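Local structure of uncharacterized protein (Bacteroides vulgatus, 4FMR) at residues Arg31-Lys35 / Glu36-Asp40; Leu201-Ala204 / Ser205-Asp208. The protein is of unknown function but probably binds DNA, joining an HU/IHF-like domain to a DUF4469 domain with an immunoglobulin-like fold. All coordinates share one frame; numbering follows the deposited sequence. Where two conformers were deposited one is given.

Interaction 1 of 2, residues Arg31-Lys35 / Glu36-Asp40; sequences RSIDK and EIILD
Ile-33 and Ile-38 meet across the start of the helix, their chains set at about a right angle: the end methyl CD1 of Ile-33 lies 3.7 Å from CG1 of Ile-38. The other branch of Ile-33 serves a second neighbour, its CG2 coming within 3.8 Å of CG2 of Ile-37, and here the two chains pass at a slant. With chi1 at 73°, Ile-33 holds CG1 between its own backbone N and carbonyl carbon while CG2 stays beside the N; this rotation sends CG1 and its CD1 towards Ile-38 and leaves CG2 for Ile-37.

Asp-34, between strand and helix, is the N-cap. Its OD1 accepts a weak, long bond from the backbone N of Ile-37 (3.4 Å). The same oxygen lies just as close to the CD1 methyl of Ile-37, giving the carboxylate an apolar neighbour as well. The backbone bonds are firmer: Ile-38 N reaches Asp-34 O at 3.1 Å, and Leu-39 N reaches Lys-35 O at 2.9 Å. The polar end of Lys-35 is engaged outside this turn, its NZ forming salt bridges with Glu-59 and Glu-62 of helix 51-70.

Ser-32 and Ile-33 pair in parallel with a strand of the second subunit, and Ile-38 packs on Met-61 of that subunit. The contact of Ile-33 with Ile-38, from the residue before the N-cap to the fourth after it, is a hydrophobic staple, and with the Asp-34 cap it opens helix 35-45 of the HU/IHF-like domain.

Interaction 2 of 2, residues Leu201-Ala204 / Ser205-Asp208; sequences LLPA and SLED
A type I beta turn, Pro-203 to Leu-206, bends the loop that leads from strand 197-201 of one sheet to strand 209-217 of the other in the immunoglobulin-like domain. Ala-204 and Ser-205 occupy its corners, and the side chains of Pro-203 and Leu-206 come back together across it. CD1 of Leu-206 touches the ring at CD of Pro-203 (3.8 Å), the two side chains meeting at a slant, and also lies 3.5 Å from the carbonyl O of Pro-203. Leu-206 holds CG beside its backbone N (chi1 -67°), which swings the branched end back over the start of the turn. A looser touch joins its CD1 to CB of Leu-202 at 4.4 Å. Both leucines also pack on Leu-174, and Leu-206 meets Ile-239.

One water bridges the bend, donating to Ala-204 O at 2.6 Å and to Leu-206 O at 3.0 Å. Just beyond, Glu-207 O is hydrogen-bonded to the hydroxyl of Tyr-211, while Glu-207 makes a salt bridge to Lys-110 and Asp-208 one to Arg-113, both of the second subunit. A tyrosine hydroxyl bound to the backbone four residues earlier, beside an intersheet loop, is consistent with the tyrosine corner of Greek-key beta sandwiches.

Interaction 1 comes first along the chain, in the HU/IHF-like DNA-binding domain, and interaction 2 follows in the immunoglobulin-like domain; they share no helix, strand or sheet. Their centres are 23 Å apart and their nearest atoms about 9 Å, so the two do not touch. What they have in common is the kind of place they occupy: each is a change of direction, from strand 32-33 into helix 35-45 in one case and from one sheet to the other in the second. Both also reach the second subunit, 31-40 through strand pairing and packing and 205-208 through the acidic side chains of Glu-207 and Asp-208, which meet basic residues of that subunit, so both domains take part in the dimer.

Interaction 1 of 2, residues Arg31-Lys35 / Glu36-Asp40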
loop_
_atom_site.group_PDB
_atom_site.type_symbol
_atom_site.label_atom_id
_atom_site.label_comp_id
_atom_site.label_asym_id
_atom_site.label_seq_id
_atom_site.Cartn_x
_atom_site.Cartn_y
_atom_site.Cartn_z
ATOM N N ARG B 31 1.497 19.845 -0.262
ATOM C CA ARG B 31 0.202 20.037 0.405
ATOM C C ARG B 31 -0.589 18.739 0.328
ATOM O O ARG B 31 -0.106 17.762 -0.243
ATOM C CB ARG B 31 -0.594 21.208 -0.246
ATOM C CG ARG B 31 -1.029 20.976 -1.705
ATOM C CD ARG B 31 -1.621 22.207 -2.370
ATOM N NE ARG B 31 -0.590 23.201 -2.692
ATOM C CZ ARG B 31 -0.121 23.446 -3.914
ATOM N NH1 ARG B 31 -0.612 22.799 -4.965
ATOM N NH2 ARG B 31 0.820 24.364 -4.099
ATOM N N SER B 32 -1.803 18.736 0.884
ATOM C CA SER B 32 -2.692 17.577 0.850
ATOM C C SER B 32 -3.929 17.898 0.017
ATOM O O SER B 32 -4.440 19.011 0.095
ATOM C CB SER B 32 -3.087 17.156 2.263
ATOM O OG SER B 32 -3.818 18.169 2.936
ATOM N N ILE B 33 -4.409 16.942 -0.786
ATOM C CA ILE B 33 -5.614 17.201 -1.574
ATOM C C ILE B 33 -6.626 16.056 -1.327
ATOM O O ILE B 33 -6.239 14.910 -1.011
ATOM C CB ILE B 33 -5.345 17.438 -3.084
ATOM C CG1 ILE B 33 -4.958 16.129 -3.830
ATOM C CG2 ILE B 33 -4.342 18.580 -3.314
ATOM C CD1 ILE B 33 -5.064 16.250 -5.348
ATOM N N ASP B 34 -7.919 16.387 -1.474
ATOM C CA ASP B 34 -9.028 15.458 -1.293
ATOM C C ASP B 34 -9.855 15.416 -2.571
ATOM O O ASP B 34 -9.451 16.019 -3.563
ATOM C CB ASP B 34 -9.883 15.869 -0.073
ATOM C CG ASP B 34 -10.417 17.302 -0.107
ATOM O OD1 ASP B 34 -10.265 17.978 -1.162
ATOM O OD2 ASP B 34 -10.943 17.760 0.929
ATOM N N LYS B 35 -11.031 14.766 -2.528
ATOM C CA LYS B 35 -11.929 14.596 -3.675
ATOM C C LYS B 35 -12.395 15.914 -4.254
ATOM O O LYS B 35 -12.510 16.010 -5.477
ATOM C CB LYS B 35 -13.149 13.739 -3.313
ATOM C CG LYS B 35 -12.830 12.253 -3.417
ATOM C CD LYS B 35 -14.075 11.359 -3.341
ATOM C CE LYS B 35 -14.325 10.835 -1.954
ATOM N NZ LYS B 35 -15.462 9.881 -1.921
ATOM N N GLU B 36 -12.634 16.933 -3.397
ATOM C CA GLU B 36 -13.096 18.248 -3.822
ATOM C C GLU B 36 -12.072 18.923 -4.737
ATOM O O GLU B 36 -12.456 19.434 -5.772
ATOM C CB GLU B 36 -13.411 19.155 -2.614
ATOM C CG GLU B 36 -14.088 20.445 -3.060
ATOM C CD GLU B 36 -14.201 21.626 -2.108
ATOM O OE1 GLU B 36 -13.449 21.693 -1.108
ATOM O OE2 GLU B 36 -14.996 22.538 -2.427
ATOM N N ILE B 37 -10.787 18.914 -4.372
ATOM C CA ILE B 37 -9.717 19.535 -5.170
ATOM C C ILE B 37 -9.495 18.720 -6.480
ATOM O O ILE B 37 -9.360 19.313 -7.560
ATOM C CB ILE B 37 -8.422 19.678 -4.313
ATOM C CG1 ILE B 37 -8.670 20.676 -3.141
ATOM C CG2 ILE B 37 -7.232 20.142 -5.166
ATOM C CD1 ILE B 37 -7.881 20.327 -1.823
ATOM N N ILE B 38 -9.500 17.370 -6.372
ATOM C CA ILE B 38 -9.367 16.453 -7.507
ATOM C C ILE B 38 -10.429 16.796 -8.534
ATOM O O ILE B 38 -10.088 17.007 -9.681
ATOM C CB ILE B 38 -9.437 14.961 -7.066
ATOM C CG1 ILE B 38 -8.198 14.576 -6.246
ATOM C CG2 ILE B 38 -9.632 14.012 -8.284
ATOM C CD1 ILE B 38 -8.307 13.275 -5.491
ATOM N N LEU B 39 -11.689 16.907 -8.121
ATOM C CA LEU B 39 -12.811 17.248 -9.007
ATOM C C LEU B 39 -12.632 18.624 -9.643
ATOM O O LEU B 39 -12.908 18.782 -10.827
ATOM C CB LEU B 39 -14.144 17.193 -8.232
ATOM C CG LEU B 39 -14.710 15.781 -8.016
ATOM C CD1 LEU B 39 -15.817 15.789 -6.970
ATOM C CD2 LEU B 39 -15.185 15.173 -9.330
ATOM N N ASP B 40 -12.173 19.612 -8.868
ATOM C CA ASP B 40 -11.899 20.952 -9.382
ATOM C C ASP B 40 -10.781 20.926 -10.433
ATOM O O ASP B 40 -10.881 21.637 -11.420
ATOM C CB ASP B 40 -11.508 21.908 -8.242
ATOM C CG ASP B 40 -12.584 22.197 -7.215
ATOM O OD1 ASP B 40 -13.765 21.850 -7.472
ATOM O OD2 ASP B 40 -12.233 22.699 -6.118
#

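Interaction 2 of 2, residues Leu201-Ala204 / Ser205-Asp208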
loop_
_atom_site.group_PDB
_atom_site.type_symbol
_atom_site.label_atom_id
_atom_site.label_comp_id
_atom_site.label_asym_id
_atom_site.label_seq_id
_atom_site.Cartn_x
_atom_site.Cartn_y
_atom_site.Cartn_z
ATOM N N LEU B 201 0.614 7.939 21.808
ATOM C CA LEU B 201 -0.653 7.214 21.690
ATOM C C LEU B 201 -1.625 8.158 21.039
ATOM O O LEU B 201 -1.833 9.237 21.562
ATOM C CB LEU B 201 -1.200 6.689 23.041
ATOM C CG LEU B 201 -2.524 5.858 22.920
ATOM C CD1 LEU B 201 -2.339 4.620 22.054
ATOM C CD2 LEU B 201 -3.011 5.400 24.278
ATOM N N LEU B 202 -2.161 7.814 19.883
ATOM C CA LEU B 202 -3.104 8.700 19.195
ATOM C C LEU B 202 -4.511 8.581 19.780
ATOM O O LEU B 202 -4.942 7.461 20.005
ATOM C CB LEU B 202 -3.148 8.381 17.678
ATOM C CG LEU B 202 -1.904 8.710 16.853
ATOM C CD1 LEU B 202 -1.966 8.040 15.490
ATOM C CD2 LEU B 202 -1.720 10.213 16.709
ATOM N N PRO B 203 -5.267 9.682 20.009
ATOM C CA PRO B 203 -6.673 9.520 20.478
ATOM C C PRO B 203 -7.523 8.701 19.484
ATOM O O PRO B 203 -7.295 8.744 18.267
ATOM C CB PRO B 203 -7.202 10.964 20.585
ATOM C CG PRO B 203 -5.992 11.840 20.509
ATOM C CD PRO B 203 -4.928 11.101 19.771
ATOM N N ALA B 204 -8.498 7.954 20.022
ATOM C CA ALA B 204 -9.378 7.050 19.282
ATOM C C ALA B 204 -10.467 7.773 18.494
ATOM O O ALA B 204 -10.911 7.259 17.469
ATOM C CB ALA B 204 -10.026 6.068 20.252
ATOM N N SER B 205 -10.866 8.956 18.947
ATOM C CA SER B 205 -11.955 9.769 18.394
ATOM C C SER B 205 -11.591 10.548 17.100
ATOM O O SER B 205 -12.477 11.197 16.540
ATOM C CB SER B 205 -12.435 10.772 19.449
ATOM O OG SER B 205 -11.339 11.529 19.935
ATOM N N LEU B 206 -10.326 10.487 16.625
ATOM C CA LEU B 206 -9.902 11.192 15.415
ATOM C C LEU B 206 -10.592 10.642 14.180
ATOM O O LEU B 206 -10.571 9.432 13.934
ATOM C CB LEU B 206 -8.379 11.111 15.215
ATOM C CG LEU B 206 -7.489 11.842 16.217
ATOM C CD1 LEU B 206 -6.094 11.276 16.187
ATOM C CD2 LEU B 206 -7.485 13.334 15.964
ATOM N N GLU B 207 -11.198 11.548 13.407
ATOM C CA GLU B 207 -11.873 11.255 12.151
ATOM C C GLU B 207 -10.822 10.971 11.086
ATOM O O GLU B 207 -9.757 11.600 11.118
ATOM C CB GLU B 207 -12.771 12.455 11.777
ATOM C CG GLU B 207 -13.445 12.444 10.401
ATOM C CD GLU B 207 -14.330 11.277 9.990
ATOM O OE1 GLU B 207 -14.675 10.425 10.842
ATOM O OE2 GLU B 207 -14.660 11.209 8.785
ATOM N N ASP B 208 -11.099 10.012 10.166
ATOM C CA ASP B 208 -10.206 9.667 9.055
ATOM C C ASP B 208 -9.816 10.904 8.251
ATOM O O ASP B 208 -10.638 11.806 8.027
ATOM C CB ASP B 208 -10.835 8.634 8.079
ATOM C CG ASP B 208 -11.356 7.368 8.713
ATOM O OD1 ASP B 208 -12.391 7.433 9.392
ATOM O OD2 ASP B 208 -10.802 6.294 8.425
HETATM O O HOH W 1 -11.494 6.818 15.005
#